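Local coordinates for protein induced by osmotic stress (Scheffersomyces stipitis, PDB 5YWN) that probably catalyses the NADPH-dependent asymmetric reduction of ketones, haloketones among them, to alcohols, as a reductase of the dihydroflavonol-4-reductase subfamily, at residues Tyr194-Gln199 / Phe316-Ser321; Glu214-Val219 / Val323-Gln328. The protein carries 1 engineered substitution. All coordinates share one frame; numbering follows the deposited sequence.

Contact 1 (Tyr194-Gln199 / Phe316-Ser321); sequences YIFGPQ and FDFETS. With NAP (NADP nicotinamide-adenine-dinucleotide phosphate), chain B.
Phe-196, the last residue of the short strand 194-196, packs against Ser-321 and Phe-318 at the start of helix 318-332. Its CB rests 3.6 Å from Ser-321 OG. CG lies anti to the carbonyl carbon (chi1 -56°), which carries the ring past the serine toward Phe-318. At the ring's far rim, CE2 approaches CE1 of Phe-318 at 4.1 Å; the ring planes are tilted by about 62°, and each touching carbon sits at the other ring's edge, near its plane, so the phenyls do not stack. Edge-to-face partners come from outside, Phe-266 for Phe-196 and Phe-235 for Phe-318. Ser-321 OG also lies 3.3 Å from Phe-196 O. The backbone N of Gly-197 is 3.4 Å from the same OG, at a poor angle for a bond; a CB here would be pressed against Phe-196 O, which explains the glycine, and Gly-197 O is hydrogen-bonded to Tyr-13 OH. Asp-317 is the N-cap of the helix: its OD1 accepts from Thr-320 N at 2.9 Å, nearly along the C-O axis, and from Thr-320 OG1 at 2.7 Å, above the carboxylate plane. Ile-195 N donates to NADP O7N at 3.2 Å, and Ile-195 CD1 lies 3.2 Å from N7N. Across the two segments the contact is packing alone, the serine hydroxyl being satisfied by Asp-237 OD2, while the preceding strand residue holds the cofactor's carboxamide.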
ATOM      1  N   TYR A 194      -0.940  -7.727  -3.250  1.00 19.36           N
ATOM      2  CA  TYR A 194      -0.900  -6.896  -4.439  1.00 19.84           C
ATOM      3  C   TYR A 194      -2.135  -5.982  -4.507  1.00 20.52           C
ATOM      4  O   TYR A 194      -3.233  -6.411  -4.360  1.00 19.75           O
ATOM      5  CB  TYR A 194      -0.850  -7.716  -5.715  1.00 24.36           C
ATOM      6  CG  TYR A 194       0.419  -8.396  -6.029  1.00 28.29           C
ATOM      7  CD1 TYR A 194       1.508  -7.695  -6.402  1.00 29.21           C
ATOM      8  CD2 TYR A 194       0.521  -9.739  -5.966  1.00 31.79           C
ATOM      9  CE1 TYR A 194       2.674  -8.288  -6.703  1.00 29.11           C
ATOM     10  CE2 TYR A 194       1.702 -10.376  -6.258  1.00 34.09           C
ATOM     11  CZ  TYR A 194       2.783  -9.626  -6.623  1.00 37.19           C
ATOM     12  OH  TYR A 194       3.943 -10.216  -6.946  1.00 39.24           O
ATOM     13  N   ILE A 195      -1.890  -4.724  -4.735  1.00 19.69           N
ATOM     14  CA  ILE A 195      -2.941  -3.751  -4.762  1.00 20.75           C
ATOM     15  C   ILE A 195      -3.347  -3.333  -6.189  1.00 22.41           C
ATOM     16  O   ILE A 195      -2.587  -2.766  -6.904  1.00 22.42           O
ATOM     17  CB  ILE A 195      -2.584  -2.506  -3.939  1.00 20.37           C
ATOM     18  CG1 ILE A 195      -2.177  -2.860  -2.509  1.00 18.17           C
ATOM     19  CG2 ILE A 195      -3.711  -1.511  -3.976  1.00 19.48           C
ATOM     20  CD1 ILE A 195      -1.777  -1.676  -1.707  1.00 19.59           C
ATOM     21  N   PHE A 196      -4.585  -3.619  -6.525  1.00 20.76           N
ATOM     22  CA  PHE A 196      -5.180  -3.266  -7.792  1.00 22.32           C
ATOM     23  C   PHE A 196      -6.332  -2.255  -7.598  1.00 23.21           C
ATOM     24  O   PHE A 196      -6.856  -2.117  -6.559  1.00 20.55           O
ATOM     25  CB  PHE A 196      -5.729  -4.471  -8.571  1.00 16.77           C
ATOM     26  CG  PHE A 196      -4.750  -5.563  -8.845  1.00 20.67           C
ATOM     27  CD1 PHE A 196      -3.408  -5.343  -8.920  1.00 23.29           C
ATOM     28  CD2 PHE A 196      -5.203  -6.831  -9.053  1.00 20.43           C
ATOM     29  CE1 PHE A 196      -2.554  -6.369  -9.171  1.00 23.19           C
ATOM     30  CE2 PHE A 196      -4.351  -7.850  -9.321  1.00 19.30           C
ATOM     31  CZ  PHE A 196      -3.034  -7.631  -9.366  1.00 21.49           C
ATOM     32  N   GLY A 197      -6.727  -1.636  -8.684  1.00 19.14           N
ATOM     33  CA  GLY A 197      -7.776  -0.677  -8.690  1.00 21.16           C
ATOM     34  C   GLY A 197      -7.472   0.689  -9.279  1.00 20.92           C
ATOM     35  O   GLY A 197      -6.368   1.024  -9.527  1.00 21.14           O
ATOM     36  N   PRO A 198      -8.503   1.475  -9.533  1.00 19.73           N
ATOM     37  CA  PRO A 198      -8.320   2.779 -10.161  1.00 22.43           C
ATOM     38  C   PRO A 198      -7.547   3.758  -9.315  1.00 25.48           C
ATOM     39  O   PRO A 198      -7.554   3.610  -8.152  1.00 24.59           O
ATOM     40  CB  PRO A 198      -9.742   3.275 -10.330  1.00 23.94           C
ATOM     41  CG  PRO A 198     -10.494   2.637  -9.246  1.00 21.79           C
ATOM     42  CD  PRO A 198      -9.885   1.300  -9.079  1.00 23.30           C
ATOM     43  N   GLN A 199      -6.850   4.692  -9.938  1.00 25.24           N
ATOM     44  CA  GLN A 199      -6.171   5.776  -9.260  1.00 26.16           C
ATOM     45  C   GLN A 199      -7.165   6.772  -8.706  1.00 29.55           C
ATOM     46  O   GLN A 199      -8.194   6.928  -9.257  1.00 25.47           O
ATOM     47  CB  GLN A 199      -5.263   6.531 -10.200  1.00 28.28           C
ATOM     48  CG  GLN A 199      -4.424   5.708 -11.114  1.00 31.25           C
ATOM     49  CD  GLN A 199      -3.184   5.179 -10.467  1.00 33.22           C
ATOM     50  OE1 GLN A 199      -2.395   5.909  -9.955  1.00 36.34           O
ATOM     51  NE2 GLN A 199      -3.007   3.907 -10.530  1.00 32.90           N
ATOM     52  N   PHE A 316     -14.209  -5.337  -2.500  1.00 25.54           N
ATOM     53  CA  PHE A 316     -14.440  -5.295  -3.901  1.00 22.00           C
ATOM     54  C   PHE A 316     -13.969  -6.632  -4.469  1.00 26.95           C
ATOM     55  O   PHE A 316     -12.962  -7.119  -4.110  1.00 25.35           O
ATOM     56  CB  PHE A 316     -13.636  -4.170  -4.529  1.00 23.95           C
ATOM     57  CG  PHE A 316     -14.243  -2.813  -4.397  1.00 24.34           C
ATOM     58  CD1 PHE A 316     -15.166  -2.381  -5.283  1.00 31.17           C
ATOM     59  CD2 PHE A 316     -13.892  -1.991  -3.385  1.00 27.50           C
ATOM     60  CE1 PHE A 316     -15.721  -1.129  -5.189  1.00 29.77           C
ATOM     61  CE2 PHE A 316     -14.440  -0.746  -3.268  1.00 29.16           C
ATOM     62  CZ  PHE A 316     -15.351  -0.307  -4.180  1.00 26.99           C
ATOM     63  N   ASP A 317     -14.745  -7.205  -5.350  1.00 26.46           N
ATOM     64  CA  ASP A 317     -14.327  -8.401  -6.032  1.00 25.84           C
ATOM     65  C   ASP A 317     -13.336  -8.115  -7.149  1.00 23.85           C
ATOM     66  O   ASP A 317     -13.188  -7.031  -7.548  1.00 22.17           O
ATOM     67  CB  ASP A 317     -15.508  -9.261  -6.429  1.00 27.55           C
ATOM     68  CG  ASP A 317     -16.188  -8.817  -7.690  1.00 32.26           C
ATOM     69  OD1 ASP A 317     -15.753  -7.913  -8.336  1.00 31.24           O
ATOM     70  OD2 ASP A 317     -17.173  -9.455  -8.073  1.00 39.92           O
ATOM     71  N   PHE A 318     -12.663  -9.133  -7.602  1.00 23.98           N
ATOM     72  CA  PHE A 318     -11.566  -8.990  -8.528  1.00 26.88           C
ATOM     73  C   PHE A 318     -11.976  -8.360  -9.859  1.00 24.50           C
ATOM     74  O   PHE A 318     -11.334  -7.503 -10.351  1.00 22.02           O
ATOM     75  CB  PHE A 318     -10.909 -10.346  -8.744  1.00 25.15           C
ATOM     76  CG  PHE A 318      -9.883 -10.361  -9.812  1.00 25.41           C
ATOM     77  CD1 PHE A 318      -8.619  -9.967  -9.555  1.00 22.03           C
ATOM     78  CD2 PHE A 318     -10.177 -10.813 -11.048  1.00 23.75           C
ATOM     79  CE1 PHE A 318      -7.670  -9.970 -10.530  1.00 25.65           C
ATOM     80  CE2 PHE A 318      -9.234 -10.818 -12.036  1.00 23.57           C
ATOM     81  CZ  PHE A 318      -7.985 -10.399 -11.780  1.00 24.37           C
ATOM     82  N   GLU A 319     -13.085  -8.791 -10.381  1.00 26.14           N
ATOM     83  CA  GLU A 319     -13.601  -8.264 -11.612  1.00 24.05           C
ATOM     84  C   GLU A 319     -13.895  -6.764 -11.482  1.00 23.74           C
ATOM     85  O   GLU A 319     -13.575  -6.034 -12.323  1.00 21.85           O
ATOM     86  CB  GLU A 319     -14.832  -9.032 -12.028  1.00 22.13           C
ATOM     87  CG  GLU A 319     -15.518  -8.500 -13.247  1.00 28.83           C
ATOM     88  CD  GLU A 319     -16.411  -9.482 -13.990  1.00 28.27           C
ATOM     89  OE1 GLU A 319     -17.070  -9.053 -14.888  1.00 35.48           O
ATOM     90  OE2 GLU A 319     -16.444 -10.639 -13.716  1.00 29.95           O
ATOM     91  N   THR A 320     -14.496  -6.367 -10.401  1.00 24.43           N
ATOM     92  CA  THR A 320     -14.820  -4.990 -10.201  1.00 28.24           C
ATOM     93  C   THR A 320     -13.566  -4.129 -10.134  1.00 24.49           C
ATOM     94  O   THR A 320     -13.496  -3.127 -10.778  1.00 24.07           O
ATOM     95  CB  THR A 320     -15.767  -4.761  -9.019  1.00 27.84           C
ATOM     96  OG1 THR A 320     -16.903  -5.591  -9.130  1.00 28.57           O
ATOM     97  CG2 THR A 320     -16.258  -3.345  -8.993  1.00 26.95           C
ATOM     98  N   SER A 321     -12.575  -4.578  -9.388  1.00 26.20           N
ATOM     99  CA  SER A 321     -11.348  -3.834  -9.227  1.00 22.72           C
ATOM    100  C   SER A 321     -10.656  -3.690 -10.586  1.00 21.96           C
ATOM    101  O   SER A 321     -10.305  -2.646 -10.979  1.00 20.05           O
ATOM    102  CB  SER A 321     -10.441  -4.515  -8.210  1.00 24.46           C
ATOM    103  OG  SER A 321      -9.259  -3.824  -8.023  1.00 25.76           O
TER
HETATM  104  PA  NAP B 401       4.273   3.820  -4.889  1.00 25.43           P
HETATM  105  O1A NAP B 401       3.023   4.105  -5.685  1.00 24.87           O
HETATM  106  O2A NAP B 401       5.625   3.884  -5.560  1.00 27.30           O
HETATM  107  O5B NAP B 401       4.296   4.805  -3.616  1.00 25.65           O
HETATM  108  C5B NAP B 401       5.520   5.087  -2.941  1.00 29.11           C
HETATM  109  C4B NAP B 401       5.549   6.552  -2.519  1.00 27.40           C
HETATM  110  O4B NAP B 401       6.459   6.730  -1.429  1.00 28.83           O
HETATM  111  C3B NAP B 401       6.002   7.452  -3.657  1.00 29.98           C
HETATM  112  O3B NAP B 401       4.977   8.389  -4.002  1.00 31.97           O
HETATM  113  C2B NAP B 401       7.242   8.171  -3.163  1.00 27.18           C
HETATM  114  O2B NAP B 401       7.047   9.583  -3.176  1.00 28.78           O
HETATM  115  C1B NAP B 401       7.486   7.674  -1.746  1.00 28.47           C
HETATM  116  N9A NAP B 401       8.819   7.027  -1.655  1.00 30.58           N
HETATM  117  C8A NAP B 401       9.188   5.898  -2.291  1.00 30.14           C
HETATM  118  N7A NAP B 401      10.474   5.579  -1.992  1.00 29.22           N
HETATM  119  C5A NAP B 401      10.945   6.516  -1.149  1.00 29.03           C
HETATM  120  C6A NAP B 401      12.222   6.780  -0.447  1.00 29.78           C
HETATM  121  N6A NAP B 401      13.286   5.953  -0.592  1.00 32.69           N
HETATM  122  N1A NAP B 401      12.291   7.875   0.342  1.00 30.57           N
HETATM  123  C2A NAP B 401      11.246   8.711   0.501  1.00 28.67           C
HETATM  124  N3A NAP B 401      10.062   8.526  -0.109  1.00 31.59           N
HETATM  125  C4A NAP B 401       9.850   7.470  -0.930  1.00 29.16           C
HETATM  126  O3  NAP B 401       4.116   2.369  -4.208  1.00 26.76           O
HETATM  127  PN  NAP B 401       2.667   1.827  -3.764  1.00 24.11           P
HETATM  128  O1N NAP B 401       2.364   0.581  -4.561  1.00 25.88           O
HETATM  129  O2N NAP B 401       1.701   2.988  -3.785  1.00 20.65           O
HETATM  130  O5D NAP B 401       2.906   1.399  -2.231  1.00 26.85           O
HETATM  131  C5D NAP B 401       2.437   2.225  -1.167  1.00 28.39           C
HETATM  132  C4D NAP B 401       2.837   1.621   0.174  1.00 20.40           C
HETATM  133  O4D NAP B 401       2.019   0.484   0.467  1.00 23.84           O
HETATM  134  C3D NAP B 401       4.288   1.164   0.175  1.00 26.34           C
HETATM  135  O3D NAP B 401       5.053   1.908   1.129  1.00 24.14           O
HETATM  136  C2D NAP B 401       4.270  -0.308   0.533  1.00 23.48           C
HETATM  137  O2D NAP B 401       5.040  -0.553   1.715  1.00 26.51           O
HETATM  138  C1D NAP B 401       2.810  -0.674   0.756  1.00 21.38           C
HETATM  139  N1N NAP B 401       2.430  -1.787  -0.119  1.00 21.83           N
HETATM  140  C2N NAP B 401       1.919  -1.534  -1.331  1.00 25.77           C
HETATM  141  C3N NAP B 401       1.553  -2.575  -2.177  1.00 24.14           C
HETATM  142  C7N NAP B 401       0.980  -2.283  -3.533  1.00 23.03           C
HETATM  143  O7N NAP B 401       0.897  -3.181  -4.353  1.00 23.40           O
HETATM  144  N7N NAP B 401       0.576  -1.043  -3.805  1.00 27.07           N
HETATM  145  C4N NAP B 401       1.721  -3.886  -1.757  1.00 21.46           C
HETATM  146  C5N NAP B 401       2.253  -4.122  -0.498  1.00 21.80           C
HETATM  147  C6N NAP B 401       2.602  -3.045   0.309  1.00 21.03           C
HETATM  148  P2B NAP B 401       7.432  10.449  -4.477  1.00 30.98           P
HETATM  149  O1X NAP B 401       7.736  11.821  -3.924  1.00 32.07           O
HETATM  150  O2X NAP B 401       8.628   9.729  -5.053  1.00 27.07           O
HETATM  151  O3X NAP B 401       6.193  10.384  -5.338  1.00 27.27           O

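Contact 2 (Glu214-Val219 / Val323-Gln328); sequences EMVNSV and VDSIKQ
The backbones of Asn-217 and Ile-326 come closest, with their CA atoms 6.5 Å apart, where helix 211-217 meets the middle of helix 318-332. One polar bond and one apolar touch join them. Ser-325 OG, anti to its own backbone N (chi1 178°), reaches across and donates to Asn-217 OD1 at 2.8 Å. The hydroxyl arrives in the plane of the amide carbonyl, on a lone pair, at a C=O...O angle of 110°. It comes in on the flank of the oxygen nearer the amide nitrogen, with Asn-217 ND2 3.2 Å from the same OG. Beside this bond, Ile-326 sends its CG1 branch toward helix 211-217, with CG1 4.2 Å from Asn-217 OD1. The branch ends at CD1, which meets CG1 of Val-216 at 4.0 Å, the two side chains crossing at a slant. This apolar touch lies next to the buried serine hydroxyl, whose polarity the asparagine oxygen answers. Helix 268-278 packs against both sides through Val-275, which touches Val-219 and Ile-326, while Val-216 also leans on Phe-196 of strand 194-196 and on Val-322, one turn before Ile-326 in helix 318-332.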
ATOM      1  N   GLU A 214      -0.087  -1.709 -12.469  1.00 24.95           N
ATOM      2  CA  GLU A 214       0.332  -1.995 -13.793  1.00 28.78           C
ATOM      3  C   GLU A 214       0.230  -3.472 -14.140  1.00 30.46           C
ATOM      4  O   GLU A 214       0.199  -3.791 -15.238  1.00 26.67           O
ATOM      5  CB  GLU A 214       1.706  -1.438 -14.055  1.00 38.17           C
ATOM      6  CG  GLU A 214       2.265  -1.658 -15.443  1.00 38.63           C
ATOM      7  CD  GLU A 214       1.575  -0.849 -16.518  1.00 43.71           C
ATOM      8  OE1 GLU A 214       0.818   0.070 -16.187  1.00 40.47           O
ATOM      9  OE2 GLU A 214       1.788  -1.172 -17.683  1.00 38.09           O
ATOM     10  N   MET A 215       0.184  -4.342 -13.154  1.00 27.96           N
ATOM     11  CA  MET A 215      -0.025  -5.742 -13.390  1.00 27.51           C
ATOM     12  C   MET A 215      -1.386  -5.982 -14.021  1.00 28.07           C
ATOM     13  O   MET A 215      -1.523  -6.836 -14.820  1.00 26.37           O
ATOM     14  CB  MET A 215       0.111  -6.566 -12.135  1.00 29.38           C
ATOM     15  CG  MET A 215       1.527  -6.815 -11.655  1.00 34.05           C
ATOM     16  SD  MET A 215       1.508  -7.291  -9.947  1.00 43.08           S
ATOM     17  CE  MET A 215       0.766  -8.880 -10.020  1.00 33.05           C
ATOM     18  N   VAL A 216      -2.376  -5.247 -13.604  1.00 27.04           N
ATOM     19  CA  VAL A 216      -3.615  -5.219 -14.337  1.00 27.09           C
ATOM     20  C   VAL A 216      -3.519  -4.450 -15.675  1.00 29.44           C
ATOM     21  O   VAL A 216      -3.824  -4.973 -16.698  1.00 30.33           O
ATOM     22  CB  VAL A 216      -4.763  -4.647 -13.485  1.00 21.91           C
ATOM     23  CG1 VAL A 216      -6.004  -4.389 -14.295  1.00 25.49           C
ATOM     24  CG2 VAL A 216      -5.105  -5.553 -12.344  1.00 22.37           C
ATOM     25  N   ASN A 217      -3.107  -3.214 -15.611  1.00 26.84           N
ATOM     26  CA  ASN A 217      -3.168  -2.308 -16.728  1.00 27.82           C
ATOM     27  C   ASN A 217      -2.293  -2.625 -17.954  1.00 31.77           C
ATOM     28  O   ASN A 217      -2.635  -2.303 -19.051  1.00 32.30           O
ATOM     29  CB  ASN A 217      -3.071  -0.882 -16.249  1.00 29.74           C
ATOM     30  CG  ASN A 217      -4.105  -0.576 -15.199  1.00 31.59           C
ATOM     31  OD1 ASN A 217      -5.214  -0.984 -15.296  1.00 31.78           O
ATOM     32  ND2 ASN A 217      -3.732   0.150 -14.223  1.00 31.72           N
ATOM     33  N   SER A 218      -1.229  -3.350 -17.733  1.00 29.66           N
ATOM     34  CA  SER A 218      -0.358  -3.814 -18.755  1.00 31.77           C
ATOM     35  C   SER A 218      -1.036  -4.775 -19.758  1.00 31.05           C
ATOM     36  O   SER A 218      -0.566  -4.939 -20.823  1.00 29.95           O
ATOM     37  CB  SER A 218       0.858  -4.475 -18.140  1.00 29.75           C
ATOM     38  OG  SER A 218       0.512  -5.646 -17.487  1.00 27.94           O
ATOM     39  N   VAL A 219      -2.154  -5.352 -19.386  1.00 27.81           N
ATOM     40  CA  VAL A 219      -2.827  -6.275 -20.251  1.00 27.87           C
ATOM     41  C   VAL A 219      -3.220  -5.603 -21.550  1.00 25.80           C
ATOM     42  O   VAL A 219      -3.308  -6.219 -22.512  1.00 30.28           O
ATOM     43  CB  VAL A 219      -4.053  -6.964 -19.641  1.00 27.23           C
ATOM     44  CG1 VAL A 219      -3.768  -7.509 -18.301  1.00 33.05           C
ATOM     45  CG2 VAL A 219      -5.244  -6.059 -19.596  1.00 30.50           C
ATOM     46  N   VAL A 323     -12.093  -4.064 -13.658  1.00 22.31           N
ATOM     47  CA  VAL A 323     -12.905  -3.305 -14.589  1.00 26.42           C
ATOM     48  C   VAL A 323     -12.774  -1.803 -14.272  1.00 24.18           C
ATOM     49  O   VAL A 323     -12.577  -1.057 -15.123  1.00 24.70           O
ATOM     50  CB  VAL A 323     -14.411  -3.728 -14.579  1.00 25.64           C
ATOM     51  CG1 VAL A 323     -15.300  -2.706 -15.237  1.00 28.10           C
ATOM     52  CG2 VAL A 323     -14.648  -5.082 -15.198  1.00 26.01           C
ATOM     53  N   ASP A 324     -12.857  -1.437 -13.020  1.00 23.91           N
ATOM     54  CA  ASP A 324     -12.772  -0.060 -12.625  1.00 24.42           C
ATOM     55  C   ASP A 324     -11.409   0.494 -13.035  1.00 25.00           C
ATOM     56  O   ASP A 324     -11.331   1.574 -13.467  1.00 24.68           O
ATOM     57  CB  ASP A 324     -13.017   0.110 -11.116  1.00 25.66           C
ATOM     58  CG  ASP A 324     -14.492  -0.007 -10.731  1.00 32.15           C
ATOM     59  OD1 ASP A 324     -15.326  -0.132 -11.610  1.00 32.04           O
ATOM     60  OD2 ASP A 324     -14.799   0.032  -9.555  1.00 31.73           O
ATOM     61  N   SER A 325     -10.354  -0.287 -12.876  1.00 21.06           N
ATOM     62  CA  SER A 325      -9.037   0.167 -13.216  1.00 21.86           C
ATOM     63  C   SER A 325      -8.874   0.418 -14.730  1.00 24.40           C
ATOM     64  O   SER A 325      -8.364   1.403 -15.133  1.00 25.03           O
ATOM     65  CB  SER A 325      -7.972  -0.774 -12.632  1.00 24.55           C
ATOM     66  OG  SER A 325      -6.675  -0.407 -12.962  1.00 26.39           O
ATOM     67  N   ILE A 326      -9.356  -0.521 -15.528  1.00 26.94           N
ATOM     68  CA  ILE A 326      -9.348  -0.431 -16.965  1.00 22.80           C
ATOM     69  C   ILE A 326     -10.218   0.667 -17.546  1.00 23.52           C
ATOM     70  O   ILE A 326      -9.805   1.319 -18.425  1.00 23.97           O
ATOM     71  CB  ILE A 326      -9.595  -1.792 -17.618  1.00 24.02           C
ATOM     72  CG1 ILE A 326      -8.395  -2.676 -17.378  1.00 27.36           C
ATOM     73  CG2 ILE A 326      -9.804  -1.677 -19.111  1.00 24.41           C
ATOM     74  CD1 ILE A 326      -8.732  -4.076 -17.176  1.00 30.06           C
ATOM     75  N   LYS A 327     -11.401   0.847 -17.003  1.00 22.16           N
ATOM     76  CA  LYS A 327     -12.312   1.880 -17.453  1.00 26.40           C
ATOM     77  C   LYS A 327     -11.621   3.208 -17.312  1.00 29.96           C
ATOM     78  O   LYS A 327     -11.676   3.977 -18.189  1.00 26.57           O
ATOM     79  CB  LYS A 327     -13.571   1.916 -16.628  1.00 25.14           C
ATOM     80  CG  LYS A 327     -14.660   1.069 -17.173  1.00 34.33           C
ATOM     81  CD  LYS A 327     -15.973   1.128 -16.409  1.00 38.95           C
ATOM     82  CE  LYS A 327     -16.945   0.096 -16.943  1.00 39.70           C
ATOM     83  NZ  LYS A 327     -17.866  -0.488 -15.922  1.00 52.16           N
ATOM     84  N   GLN A 328     -10.913   3.422 -16.214  1.00 25.60           N
ATOM     85  CA  GLN A 328     -10.189   4.643 -16.046  1.00 24.79           C
ATOM     86  C   GLN A 328      -9.108   4.880 -17.079  1.00 27.10           C
ATOM     87  O   GLN A 328      -8.993   5.945 -17.570  1.00 28.04           O
ATOM     88  CB  GLN A 328      -9.580   4.732 -14.669  1.00 27.54           C
ATOM     89  CG  GLN A 328      -8.884   6.037 -14.396  1.00 28.24           C
ATOM     90  CD  GLN A 328      -8.448   6.188 -12.974  1.00 31.18           C
ATOM     91  OE1 GLN A 328      -7.757   5.369 -12.458  1.00 26.80           O
ATOM     92  NE2 GLN A 328      -8.855   7.261 -12.358  1.00 27.46           N
TER

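The centres of contact 1 and contact 2 lie 9 Å apart, and both rely on helix 318-332: its first turn serves contact 1 and the following turns contact 2. Along the chain, strand 194-196 comes before helix 211-217, and the C-terminal helix returns more than a hundred residues later to pack on both in the same order. The contacts also touch directly, with Phe-196 CG 3.5 Å from Val-216 CG2 and a probable hydrogen bond from Gln-199 N to Gln-328 OE1. Together they dock the C-terminal helix on helix 211-217 and on the small two-stranded sheet (194-196 with 234-237), separate from the seven-stranded Rossmann-type sheet, against a strand whose Ile-195 binds NADP.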